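Local coordinates for beta-lactamase-like protein (Novosphingobium pentaromativorans US6-1, PDB 6AUF) that probably hydrolyses beta-lactam antibiotics as a B3-type metallo-beta-lactamase with two bound zinc ions, at residues Ala28-Gly33 with Pro43-His48; Gly51-Val56 with Ala62-Thr67; Ile103-Glu108 with Gly114-Leu119; Gly140-Asp145 with Gly150-Phe155; Asp245-Pro250 with Ala274-Ala279. All blocks are in the same frame, centred on the assembly; numbering follows the deposited sequence.

Contact 1 of 5, residues Ala28-Gly33 with Pro43-His48; sequences ATACKG and PAPPAH
A small apolar contact, burying 122 Å² in all, joins Ala30 and Cys31 at the end of helix 27-30 to Ala44 and Pro45 in the loop leading into strand 47-50. No hydrogen bond crosses it. Its first element is the methyl of Ala30, which points at the facing loop and meets the Pro45 ring at two carbons, Ala30 CB lying 3.8 Å from Pro45 CD and 3.9 Å from Pro45 CG. The second is Cys31 SG, 3.6 Å from Ala44 CB. Cys31 is the first residue to leave helical geometry, and its SG lies anti to the carbonyl carbon (chi1 -66°), a torsion that carries the sulfur toward the Ala44 methyl. The same sulfur closes a disulfide with Cys59, so the N-terminal helix is tied covalently to the loop between strands 53-55 and 64-66, near strand 47-50, an edge strand of the seven-stranded sheet of this metallo-beta-lactamase fold. Leu27, one turn back in the helix, also packs on Ala44, Pro45 and Ala47, and Phe258 of helix 257-261 touches Cys31. The Cys31 side chain lies about 12 Å from that of the zinc ligand His251.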
# COMPACT_ATOMS: atom_id res chain seq x y z
N ALA A 28 1.47 6.02 17.71
CA ALA A 28 2.67 5.32 18.15
C ALA A 28 2.43 4.55 19.44
O ALA A 28 2.55 3.32 19.48
CB ALA A 28 3.82 6.31 18.32
N THR A 29 2.10 5.25 20.52
CA THR A 29 1.85 4.54 21.77
C THR A 29 0.59 3.69 21.69
O THR A 29 0.56 2.58 22.23
CB THR A 29 1.80 5.52 22.95
OG1 THR A 29 0.48 6.07 23.10
CG2 THR A 29 2.81 6.65 22.77
N ALA A 30 -0.45 4.15 20.98
CA ALA A 30 -1.65 3.34 20.89
C ALA A 30 -1.39 1.97 20.25
O ALA A 30 -2.14 1.02 20.50
CB ALA A 30 -2.73 4.09 20.12
N CYS A 31 -0.32 1.82 19.46
CA CYS A 31 -0.03 0.57 18.77
C CYS A 31 1.32 -0.04 19.18
O CYS A 31 1.86 -0.86 18.44
CB CYS A 31 -0.04 0.76 17.25
SG CYS A 31 -1.64 1.16 16.51
N LYS A 32 1.86 0.34 20.34
CA LYS A 32 3.17 -0.17 20.75
C LYS A 32 3.16 -1.69 20.74
O LYS A 32 2.23 -2.32 21.25
CB LYS A 32 3.54 0.35 22.13
CG LYS A 32 5.00 0.09 22.54
CD LYS A 32 5.29 0.59 23.96
CE LYS A 32 6.78 0.58 24.29
NZ LYS A 32 7.34 -0.79 24.44
N GLY A 33 4.20 -2.27 20.13
CA GLY A 33 4.38 -3.71 20.10
C GLY A 33 3.50 -4.48 19.14
O GLY A 33 3.60 -5.71 19.09
N PRO A 43 -7.50 -2.72 16.11
CA PRO A 43 -7.93 -1.35 15.81
C PRO A 43 -6.94 -0.32 16.32
O PRO A 43 -6.39 -0.44 17.41
CB PRO A 43 -9.28 -1.24 16.52
CG PRO A 43 -9.65 -2.65 16.89
CD PRO A 43 -8.35 -3.34 17.13
N ALA A 44 -6.71 0.70 15.50
CA ALA A 44 -5.87 1.84 15.78
C ALA A 44 -6.69 3.12 15.63
O ALA A 44 -7.62 3.17 14.83
CB ALA A 44 -4.67 1.89 14.81
N PRO A 45 -6.38 4.15 16.40
CA PRO A 45 -7.09 5.40 16.24
C PRO A 45 -6.73 6.01 14.90
O PRO A 45 -5.56 5.93 14.48
CB PRO A 45 -6.57 6.26 17.40
CG PRO A 45 -5.16 5.79 17.56
CD PRO A 45 -5.18 4.31 17.24
N PRO A 46 -7.69 6.61 14.19
CA PRO A 46 -7.34 7.29 12.94
C PRO A 46 -6.35 8.41 13.23
O PRO A 46 -6.21 8.87 14.36
CB PRO A 46 -8.68 7.84 12.44
CG PRO A 46 -9.75 7.20 13.29
CD PRO A 46 -9.08 6.84 14.59
N ALA A 47 -5.65 8.84 12.19
CA ALA A 47 -4.72 9.93 12.37
C ALA A 47 -4.65 10.76 11.10
O ALA A 47 -5.10 10.35 10.03
CB ALA A 47 -3.32 9.44 12.76
N HIS A 48 -4.08 11.95 11.25
CA HIS A 48 -3.91 12.90 10.18
C HIS A 48 -2.50 12.76 9.63
O HIS A 48 -1.53 12.85 10.39
CB HIS A 48 -4.17 14.31 10.71
CG HIS A 48 -3.92 15.40 9.71
ND1 HIS A 48 -4.68 15.54 8.57
CD2 HIS A 48 -3.01 16.40 9.70
CE1 HIS A 48 -4.24 16.59 7.89
NE2 HIS A 48 -3.23 17.13 8.55

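Contact 2 of 5, residues Gly51-Val56 with Ala62-Thr67; sequences GNTWYV and ASILVT
Trp54 and Thr67 meet because CG of Trp54 is anti to its carbonyl carbon (chi1 -51°) while OG1 of Thr67 stands between backbone N and carbonyl carbon (chi1 42°), which sets the hydroxyl at the rim of the indole. Trp54 NE1 donates to Thr67 OG1 at 3.0 Å, and the oxygen lies in the ring plane. That hydroxyl in turn donates to Asn52 O at 2.8 Å, approaching from above the carbonyl plane, whereas Thr67 N reaches Asn52 O in that plane, also at 2.8 Å; two donors thus grip one carbonyl. Strands 53-55 and 64-66 form an antiparallel beta hairpin. Trp54 and Leu65 are its hydrogen-bonded pair, with Trp54 N to Leu65 O at 2.8 Å and Leu65 N to Trp54 O at 3.0 Å. Thr53, Tyr55, Ile64 and Val66 lie on the face opposite Trp54 and Leu65, where Thr53 CG2 meets Ile64 CG2 at 3.7 Å. Tyr55 CE2 packs on Ala62 CB, just ahead of strand 64-66, at 3.4 Å, and the tyrosine hydroxyl bonds to Thr58 O. Thr53 OG1 is bonded to Trp194 NE1 and Asn52 OD1. The relay from indole to hydroxyl to carbonyl gives the indole N-H a partner and probably restrains the ring's rotation.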
# COMPACT_ATOMS: atom_id res chain seq x y z
N GLY A 51 -2.34 17.46 5.01
CA GLY A 51 -3.40 18.02 4.20
C GLY A 51 -4.64 17.15 4.18
O GLY A 51 -5.22 16.83 5.22
N ASN A 52 -5.04 16.73 2.98
CA ASN A 52 -6.26 15.96 2.74
C ASN A 52 -6.06 14.46 2.92
O ASN A 52 -6.92 13.68 2.49
CB ASN A 52 -6.79 16.24 1.33
CG ASN A 52 -5.81 15.78 0.23
OD1 ASN A 52 -4.75 15.21 0.51
ND2 ASN A 52 -6.19 16.02 -1.03
N THR A 53 -4.96 14.04 3.56
CA THR A 53 -4.59 12.63 3.62
C THR A 53 -4.58 12.15 5.07
O THR A 53 -4.00 12.80 5.94
CB THR A 53 -3.22 12.41 2.98
OG1 THR A 53 -3.28 12.88 1.63
CG2 THR A 53 -2.86 10.94 3.01
N TRP A 54 -5.17 10.97 5.28
CA TRP A 54 -5.47 10.46 6.61
C TRP A 54 -5.09 8.99 6.71
O TRP A 54 -5.32 8.21 5.78
CB TRP A 54 -6.96 10.61 6.88
CG TRP A 54 -7.49 12.00 6.65
CD1 TRP A 54 -8.02 12.48 5.50
CD2 TRP A 54 -7.55 13.06 7.60
NE1 TRP A 54 -8.41 13.79 5.66
CE2 TRP A 54 -8.13 14.17 6.95
CE3 TRP A 54 -7.18 13.19 8.95
CZ2 TRP A 54 -8.35 15.38 7.59
CZ3 TRP A 54 -7.39 14.39 9.58
CH2 TRP A 54 -7.96 15.47 8.90
N TYR A 55 -4.51 8.61 7.85
CA TYR A 55 -4.36 7.20 8.19
C TYR A 55 -5.64 6.70 8.83
O TYR A 55 -6.14 7.30 9.78
CB TYR A 55 -3.18 6.98 9.14
CG TYR A 55 -2.82 5.52 9.32
CD1 TYR A 55 -3.44 4.74 10.30
CD2 TYR A 55 -1.87 4.91 8.51
CE1 TYR A 55 -3.10 3.40 10.47
CE2 TYR A 55 -1.53 3.58 8.66
CZ TYR A 55 -2.15 2.83 9.63
OH TYR A 55 -1.79 1.51 9.76
N VAL A 56 -6.19 5.62 8.29
CA VAL A 56 -7.48 5.10 8.75
C VAL A 56 -7.40 3.59 8.85
O VAL A 56 -8.42 2.91 8.96
CB VAL A 56 -8.62 5.53 7.81
CG1 VAL A 56 -8.97 6.99 8.03
CG2 VAL A 56 -8.21 5.29 6.36
N ALA A 62 -1.82 -0.52 6.88
CA ALA A 62 -2.27 0.82 6.57
C ALA A 62 -3.53 0.79 5.71
O ALA A 62 -3.85 -0.20 5.05
CB ALA A 62 -1.19 1.62 5.85
N SER A 63 -4.25 1.90 5.76
CA SER A 63 -5.37 2.18 4.87
C SER A 63 -5.44 3.69 4.77
O SER A 63 -5.51 4.37 5.80
CB SER A 63 -6.68 1.60 5.42
OG SER A 63 -7.70 1.66 4.44
N ILE A 64 -5.36 4.22 3.54
CA ILE A 64 -5.16 5.65 3.32
C ILE A 64 -6.43 6.28 2.76
O ILE A 64 -7.00 5.78 1.79
CB ILE A 64 -3.98 5.91 2.38
CG1 ILE A 64 -2.74 5.15 2.88
CG2 ILE A 64 -3.75 7.40 2.24
CD1 ILE A 64 -2.34 5.48 4.30
N LEU A 65 -6.86 7.38 3.38
CA LEU A 65 -8.03 8.12 2.93
C LEU A 65 -7.58 9.49 2.44
O LEU A 65 -6.80 10.18 3.11
CB LEU A 65 -9.06 8.28 4.06
CG LEU A 65 -10.24 9.19 3.71
CD1 LEU A 65 -10.96 8.66 2.50
CD2 LEU A 65 -11.20 9.33 4.87
N VAL A 66 -8.06 9.88 1.27
CA VAL A 66 -7.65 11.11 0.62
C VAL A 66 -8.91 11.87 0.26
O VAL A 66 -9.73 11.38 -0.53
CB VAL A 66 -6.78 10.83 -0.62
CG1 VAL A 66 -6.56 12.09 -1.41
CG2 VAL A 66 -5.44 10.27 -0.20
N THR A 67 -9.09 13.04 0.86
CA THR A 67 -10.39 13.69 0.91
C THR A 67 -10.46 14.92 0.01
O THR A 67 -9.49 15.65 -0.19
CB THR A 67 -10.71 14.09 2.35
OG1 THR A 67 -9.53 14.63 2.96
CG2 THR A 67 -11.19 12.89 3.16

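Contact 3 of 5, residues Ile103-Glu108 with Gly114-Leu119; sequences ILTSHE and GSIAEL. With ZN (zinc ion), chain C.
Ile116 and Leu119, on the first turn of helix 116-121, pack against Ile103 and Thr105 where strand 100-104 runs out into the zinc-binding HxHxDH motif of the metallo-beta-lactamase fold, which here starts at His107. Ahead of the helix, Ser115 holds the N-cap position, but its hydroxyl does not cap; it bonds to Pro79 O, and its backbone N bonds to Ser77 OG, which ties the helix start to the loop after strand 72-75. Next comes Ile116, which carries most of the helix's share of the contact. Its CG1 is anti to the carbonyl carbon (chi1 -70°), and the CD1 methyl beyond it touches two methyls of the strand side, 3.5 Å from Ile103 CG2 and 3.7 Å from Thr105 CG2. The Ile103 and Ile116 side chains slide past one another in opposite directions. Three residues on, Leu119 closes the first helical turn, its N bonded to Ser115 O at 2.8 Å, and Ile103 CD1 reaches its backbone, 3.9 Å from Leu119 O. The strand and the helix that flank the motif are joined at this buried junction by apolar packing, without a polar bond between the two segments. From the strand side the chain continues to His107, whose ND1 is bonded to Asp210 OD1, while its NE2 binds a zinc ion at 2.1 Å, with His109 and His185 on the same metal.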
# COMPACT_ATOMS: atom_id res chain seq x y z
N ILE A 103 -11.75 3.08 -4.69
CA ILE A 103 -10.91 2.26 -3.82
C ILE A 103 -9.75 1.75 -4.66
O ILE A 103 -9.96 1.17 -5.73
CB ILE A 103 -11.70 1.10 -3.18
CG1 ILE A 103 -12.68 1.62 -2.13
CG2 ILE A 103 -10.77 0.12 -2.50
CD1 ILE A 103 -13.77 0.63 -1.83
N LEU A 104 -8.53 2.01 -4.19
CA LEU A 104 -7.30 1.60 -4.84
C LEU A 104 -6.59 0.59 -3.94
O LEU A 104 -7.00 0.35 -2.80
CB LEU A 104 -6.39 2.80 -5.12
CG LEU A 104 -7.08 4.00 -5.77
CD1 LEU A 104 -6.12 5.17 -5.83
CD2 LEU A 104 -7.62 3.66 -7.16
N THR A 105 -5.52 0.00 -4.47
CA THR A 105 -4.76 -1.00 -3.74
C THR A 105 -3.27 -0.78 -3.94
O THR A 105 -2.83 -0.27 -4.97
CB THR A 105 -5.10 -2.44 -4.18
OG1 THR A 105 -4.93 -2.57 -5.60
CG2 THR A 105 -6.51 -2.79 -3.77
N SER A 106 -2.50 -1.15 -2.91
CA SER A 106 -1.06 -1.23 -3.06
C SER A 106 -0.69 -2.50 -3.82
O SER A 106 -0.17 -2.44 -4.94
CB SER A 106 -0.39 -1.19 -1.69
OG SER A 106 -0.91 -2.24 -0.89
N HIS A 107 -0.99 -3.67 -3.24
CA HIS A 107 -0.72 -4.93 -3.92
C HIS A 107 -1.78 -5.94 -3.52
O HIS A 107 -2.64 -5.67 -2.70
CB HIS A 107 0.73 -5.41 -3.68
CG HIS A 107 0.97 -6.01 -2.33
ND1 HIS A 107 1.63 -5.34 -1.32
CD2 HIS A 107 0.71 -7.25 -1.85
CE1 HIS A 107 1.76 -6.14 -0.27
NE2 HIS A 107 1.19 -7.30 -0.56
N GLU A 108 -1.73 -7.11 -4.15
CA GLU A 108 -2.89 -7.98 -4.29
C GLU A 108 -2.90 -9.13 -3.29
O GLU A 108 -3.32 -10.25 -3.61
CB GLU A 108 -2.97 -8.50 -5.73
CG GLU A 108 -1.90 -9.53 -6.14
CD GLU A 108 -0.59 -8.92 -6.62
OE1 GLU A 108 0.16 -9.62 -7.34
OE2 GLU A 108 -0.31 -7.75 -6.28
N GLY A 114 -7.78 -7.70 1.50
CA GLY A 114 -8.66 -8.81 1.85
C GLY A 114 -10.13 -8.46 1.94
O GLY A 114 -10.99 -9.32 1.74
N SER A 115 -10.46 -7.21 2.27
CA SER A 115 -11.86 -6.81 2.34
C SER A 115 -12.15 -5.65 1.40
O SER A 115 -13.00 -4.81 1.68
CB SER A 115 -12.29 -6.50 3.78
OG SER A 115 -11.38 -5.66 4.47
N ILE A 116 -11.45 -5.60 0.27
CA ILE A 116 -11.83 -4.67 -0.80
C ILE A 116 -13.30 -4.85 -1.14
O ILE A 116 -14.04 -3.88 -1.31
CB ILE A 116 -10.93 -4.89 -2.03
CG1 ILE A 116 -9.51 -4.40 -1.76
CG2 ILE A 116 -11.47 -4.13 -3.23
CD1 ILE A 116 -9.45 -2.93 -1.47
N ALA A 117 -13.74 -6.11 -1.23
CA ALA A 117 -15.10 -6.40 -1.66
C ALA A 117 -16.12 -5.82 -0.69
O ALA A 117 -16.93 -4.97 -1.06
CB ALA A 117 -15.28 -7.91 -1.80
N GLU A 118 -16.08 -6.29 0.56
CA GLU A 118 -16.98 -5.78 1.59
C GLU A 118 -16.84 -4.27 1.74
O GLU A 118 -17.83 -3.56 1.96
CB GLU A 118 -16.70 -6.50 2.91
CG GLU A 118 -17.40 -5.91 4.11
CD GLU A 118 -17.10 -6.68 5.38
OE1 GLU A 118 -16.24 -7.58 5.33
OE2 GLU A 118 -17.72 -6.38 6.42
N LEU A 119 -15.61 -3.75 1.63
CA LEU A 119 -15.41 -2.31 1.71
C LEU A 119 -16.09 -1.59 0.56
O LEU A 119 -16.54 -0.45 0.72
CB LEU A 119 -13.92 -2.01 1.70
CG LEU A 119 -13.52 -0.78 2.50
CD1 LEU A 119 -14.09 -0.93 3.88
CD2 LEU A 119 -12.01 -0.67 2.52
ZN ZN C . 2.26 -8.93 0.19

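Contact 4 of 5, residues Gly140-Asp145 with Gly150-Phe155; sequences GKPSAD and GLIEGF
Gly140 and Phe155 are linked by a backbone hydrogen bond, Phe155 N to Gly140 O at 3.2 Å (152° at the hydrogen). The two segments are arms of one irregular loop that runs from the end of helix 131-139 toward strand 162-164 and folds back on itself without regular strand pairing. Gly140, the first residue after that helix, has a positive phi of 78°, which turns the chain out of the helix. Its CA also makes a CA-H...O contact with Phe155 O at 3.1 Å, so a second, weaker backbone contact accompanies the hydrogen bond. The phenyl ring of Phe155 has CG between its backbone N and carbonyl carbon (chi1 56°), a torsion that folds the ring back across the glycine: Gly140 CA lies 4.3 Å above one ring face, over its centre. Phe155 also touches Leu137 of the helix and His110 within the metal-binding motif. Farther along the loop, the Pro142 ring and the Ile152 side chain cross in an apolar contact at the surface. Ser143 forms an ST turn, its OG accepting from Asp145 N at 2.9 Å. Ile152 lies beside the metal centre: its side chain is about 5 Å from that of the zinc ligand His109 and about 4 Å from a bound citrate, probably from the crystallisation liquor, consistent with a pocket wall. On Ile152 the branch that meets Pro142 is the CG2 methyl, 3.3 Å from Pro142 CG and 3.7 Å from Pro142 CB.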
# COMPACT_ATOMS: atom_id res chain seq x y z
N GLY A 140 -9.41 -13.32 -6.72
CA GLY A 140 -9.08 -13.56 -5.33
C GLY A 140 -7.88 -14.45 -5.10
O GLY A 140 -7.32 -14.42 -4.00
N LYS A 141 -7.46 -15.24 -6.12
CA LYS A 141 -6.32 -16.15 -6.05
C LYS A 141 -5.03 -15.43 -6.44
O LYS A 141 -5.00 -14.75 -7.48
CB LYS A 141 -6.52 -17.35 -6.95
CG LYS A 141 -5.24 -18.13 -7.22
CD LYS A 141 -5.46 -19.22 -8.24
CE LYS A 141 -4.43 -20.32 -8.10
NZ LYS A 141 -4.90 -21.58 -8.71
N PRO A 142 -3.96 -15.57 -5.67
CA PRO A 142 -2.69 -14.95 -6.07
C PRO A 142 -2.17 -15.54 -7.37
O PRO A 142 -2.50 -16.66 -7.78
CB PRO A 142 -1.76 -15.23 -4.89
CG PRO A 142 -2.38 -16.37 -4.16
CD PRO A 142 -3.86 -16.26 -4.38
N SER A 143 -1.35 -14.74 -8.04
CA SER A 143 -0.97 -15.01 -9.42
C SER A 143 -0.02 -16.19 -9.51
O SER A 143 0.74 -16.48 -8.59
CB SER A 143 -0.29 -13.78 -10.03
OG SER A 143 0.43 -14.13 -11.19
N ALA A 144 -0.05 -16.85 -10.67
CA ALA A 144 0.89 -17.92 -10.92
C ALA A 144 2.33 -17.43 -10.88
O ALA A 144 3.23 -18.23 -10.59
CB ALA A 144 0.60 -18.58 -12.26
N ASP A 145 2.55 -16.14 -11.13
CA ASP A 145 3.88 -15.53 -11.11
C ASP A 145 4.32 -15.08 -9.72
O ASP A 145 5.48 -14.68 -9.56
CB ASP A 145 3.94 -14.33 -12.05
CG ASP A 145 3.88 -14.74 -13.51
OD1 ASP A 145 4.25 -15.90 -13.79
OD2 ASP A 145 3.46 -13.91 -14.35
N GLY A 150 1.93 -21.19 -3.82
CA GLY A 150 0.66 -21.15 -3.14
C GLY A 150 0.79 -21.26 -1.63
O GLY A 150 0.06 -22.00 -0.97
N LEU A 151 1.75 -20.51 -1.09
CA LEU A 151 1.81 -20.29 0.35
C LEU A 151 0.69 -19.36 0.80
O LEU A 151 -0.16 -19.74 1.63
CB LEU A 151 3.19 -19.71 0.72
CG LEU A 151 3.33 -18.66 1.83
CD1 LEU A 151 3.40 -19.32 3.21
CD2 LEU A 151 4.56 -17.80 1.58
N ILE A 152 0.64 -18.15 0.24
CA ILE A 152 -0.35 -17.16 0.64
C ILE A 152 -1.76 -17.64 0.31
O ILE A 152 -1.97 -18.44 -0.62
CB ILE A 152 -0.02 -15.81 -0.04
CG1 ILE A 152 -0.10 -14.65 0.96
CG2 ILE A 152 -0.91 -15.59 -1.26
CD1 ILE A 152 0.95 -14.70 2.06
N GLU A 153 -2.73 -17.17 1.08
CA GLU A 153 -4.14 -17.49 0.91
C GLU A 153 -4.85 -16.40 0.11
O GLU A 153 -4.30 -15.33 -0.16
CB GLU A 153 -4.82 -17.67 2.27
CG GLU A 153 -4.54 -16.50 3.22
CD GLU A 153 -5.66 -16.28 4.21
OE1 GLU A 153 -5.88 -17.14 5.09
OE2 GLU A 153 -6.34 -15.23 4.10
N GLY A 154 -6.09 -16.68 -0.27
CA GLY A 154 -6.86 -15.79 -1.11
C GLY A 154 -7.84 -14.93 -0.33
O GLY A 154 -7.89 -14.94 0.90
N PHE A 155 -8.63 -14.17 -1.07
CA PHE A 155 -9.61 -13.27 -0.49
C PHE A 155 -10.76 -13.11 -1.47
O PHE A 155 -10.68 -13.56 -2.62
CB PHE A 155 -9.00 -11.90 -0.16
CG PHE A 155 -8.35 -11.25 -1.32
CD1 PHE A 155 -7.04 -11.54 -1.65
CD2 PHE A 155 -9.06 -10.35 -2.11
CE1 PHE A 155 -6.43 -10.94 -2.74
CE2 PHE A 155 -8.47 -9.74 -3.20
CZ PHE A 155 -7.14 -10.04 -3.52

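Contact 5 of 5, residues Asp245-Pro250 with Ala274-Ala279; sequences DILVTP and AAYSQA
The C-terminal helix 272-292 packs here onto strand 246-248, an outermost strand of the five-stranded sheet, through Tyr276 on the helix and Leu247 and Thr249 on the strand side. Leu247 has CG anti to its backbone N (chi1 176°), which extends the side chain toward the helix until CD2 lies 4.1 Å from Tyr276 CB and 4.2 Å from Tyr276 CG; the two side chains cross at about a right angle. Thr249 comes at the far end of the same aromatic side chain. Its CG2 methyl is 3.8 Å from Tyr276 CZ and 4.3 Å from the ring centroid, an off-centre CH-pi contact 30° from the ring normal. The leucine thus meets the root of the tyrosine and the threonine its phenolic end. In the alpha-beta/beta-alpha sandwich of metallo-beta-lactamases this helix covers an outer side of the second sheet, and here the junction has a covalent fastening as well: the disulfide between Cys244 and Cys273, each one residue ahead of a segment. The polar groups of the contact turn elsewhere. Tyr276 OH bonds to the backbone O of Asp210, whose OD1 bonds to His107 ND1, which places the tyrosine, through the Asp210 backbone, probably in the outer shell of the zinc ligand His107, its side chain about 9 Å from a bound zinc ion. Thr249 OG1 bonds to His251 O and to Ser255 OG, which ties it to the backbone of a ligand of the other zinc.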
# COMPACT_ATOMS: atom_id res chain seq x y z
N ASP A 245 8.14 13.46 -0.80
CA ASP A 245 8.40 14.23 0.41
C ASP A 245 8.05 13.44 1.66
O ASP A 245 8.78 13.47 2.65
CB ASP A 245 7.61 15.53 0.38
CG ASP A 245 8.19 16.54 -0.58
OD1 ASP A 245 9.39 16.89 -0.43
OD2 ASP A 245 7.44 16.98 -1.47
N ILE A 246 6.92 12.73 1.63
CA ILE A 246 6.43 12.00 2.78
C ILE A 246 6.20 10.55 2.37
O ILE A 246 5.26 10.26 1.61
CB ILE A 246 5.14 12.62 3.35
CG1 ILE A 246 5.44 14.00 3.91
CG2 ILE A 246 4.54 11.70 4.40
CD1 ILE A 246 4.19 14.79 4.20
N LEU A 247 7.02 9.65 2.87
CA LEU A 247 6.87 8.24 2.58
C LEU A 247 5.80 7.60 3.47
O LEU A 247 5.76 7.84 4.67
CB LEU A 247 8.20 7.51 2.77
CG LEU A 247 8.11 6.00 2.59
CD1 LEU A 247 7.74 5.71 1.14
CD2 LEU A 247 9.41 5.34 2.98
N VAL A 248 4.95 6.78 2.86
CA VAL A 248 3.97 5.99 3.61
C VAL A 248 3.95 4.59 3.00
O VAL A 248 4.00 4.44 1.78
CB VAL A 248 2.57 6.64 3.59
CG1 VAL A 248 1.64 5.94 4.58
CG2 VAL A 248 2.66 8.12 3.91
N THR A 249 3.89 3.57 3.85
CA THR A 249 3.99 2.18 3.44
C THR A 249 2.81 1.35 3.92
O THR A 249 2.33 1.53 5.04
CB THR A 249 5.28 1.53 3.96
OG1 THR A 249 5.38 1.73 5.38
CG2 THR A 249 6.51 2.11 3.24
N PRO A 250 2.36 0.39 3.11
CA PRO A 250 1.25 -0.47 3.53
C PRO A 250 1.44 -1.13 4.88
O PRO A 250 0.46 -1.41 5.58
CB PRO A 250 1.19 -1.50 2.39
CG PRO A 250 1.61 -0.70 1.20
CD PRO A 250 2.73 0.19 1.70
N ALA A 274 14.08 6.78 -1.94
CA ALA A 274 15.35 6.27 -2.44
C ALA A 274 15.94 5.28 -1.46
O ALA A 274 16.21 4.12 -1.80
CB ALA A 274 16.32 7.41 -2.73
N ALA A 275 16.12 5.71 -0.21
CA ALA A 275 16.70 4.84 0.81
C ALA A 275 15.90 3.56 0.96
O ALA A 275 16.46 2.45 1.01
CB ALA A 275 16.76 5.58 2.14
N TYR A 276 14.58 3.68 0.99
CA TYR A 276 13.71 2.52 1.13
C TYR A 276 13.96 1.51 0.00
O TYR A 276 14.19 0.32 0.25
CB TYR A 276 12.26 3.01 1.18
CG TYR A 276 11.17 1.98 1.19
CD1 TYR A 276 10.92 1.20 2.32
CD2 TYR A 276 10.34 1.84 0.08
CE1 TYR A 276 9.88 0.25 2.31
CE2 TYR A 276 9.31 0.92 0.07
CZ TYR A 276 9.08 0.13 1.17
OH TYR A 276 8.04 -0.77 1.09
N SER A 277 13.96 1.99 -1.25
CA SER A 277 14.24 1.13 -2.41
C SER A 277 15.67 0.58 -2.36
O SER A 277 15.90 -0.62 -2.60
CB SER A 277 14.02 1.92 -3.70
OG SER A 277 14.53 1.23 -4.83
N GLN A 278 16.65 1.43 -2.06
CA GLN A 278 18.01 0.92 -1.94
C GLN A 278 18.05 -0.24 -0.96
O GLN A 278 18.67 -1.28 -1.22
CB GLN A 278 18.96 2.04 -1.51
CG GLN A 278 20.40 1.62 -1.36
CD GLN A 278 21.27 2.74 -0.82
OE1 GLN A 278 20.97 3.92 -1.03
NE2 GLN A 278 22.35 2.38 -0.13
N ALA A 279 17.35 -0.09 0.17
CA ALA A 279 17.36 -1.14 1.18
C ALA A 279 16.70 -2.41 0.66
O ALA A 279 17.27 -3.51 0.78
CB ALA A 279 16.68 -0.65 2.47

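How the contacts relate
Contacts 2, 3 and 5 are buried, contact 1 is partly buried and contact 4 lies at the surface. Contacts 1, 2 and 3 all reach the seven-stranded sheet, whereas contact 5 joins the other sheet to the terminal helix. Only contacts 2 and 4 have hydrogen bonds across their segments: several backbone bonds of a hairpin in the former, a single bond in the latter. The others rest on apolar packing. Probable backbone hydrogen bonds join neighbouring contacts in two places: Ala47 O with Tyr55 N (contacts 1 and 2), and Ala62 N with Pro250 O (contacts 2 and 5). Glu108 and Gly114 of contact 3 pack on Phe155 of contact 4, and Ser106 on Pro250 of contact 5.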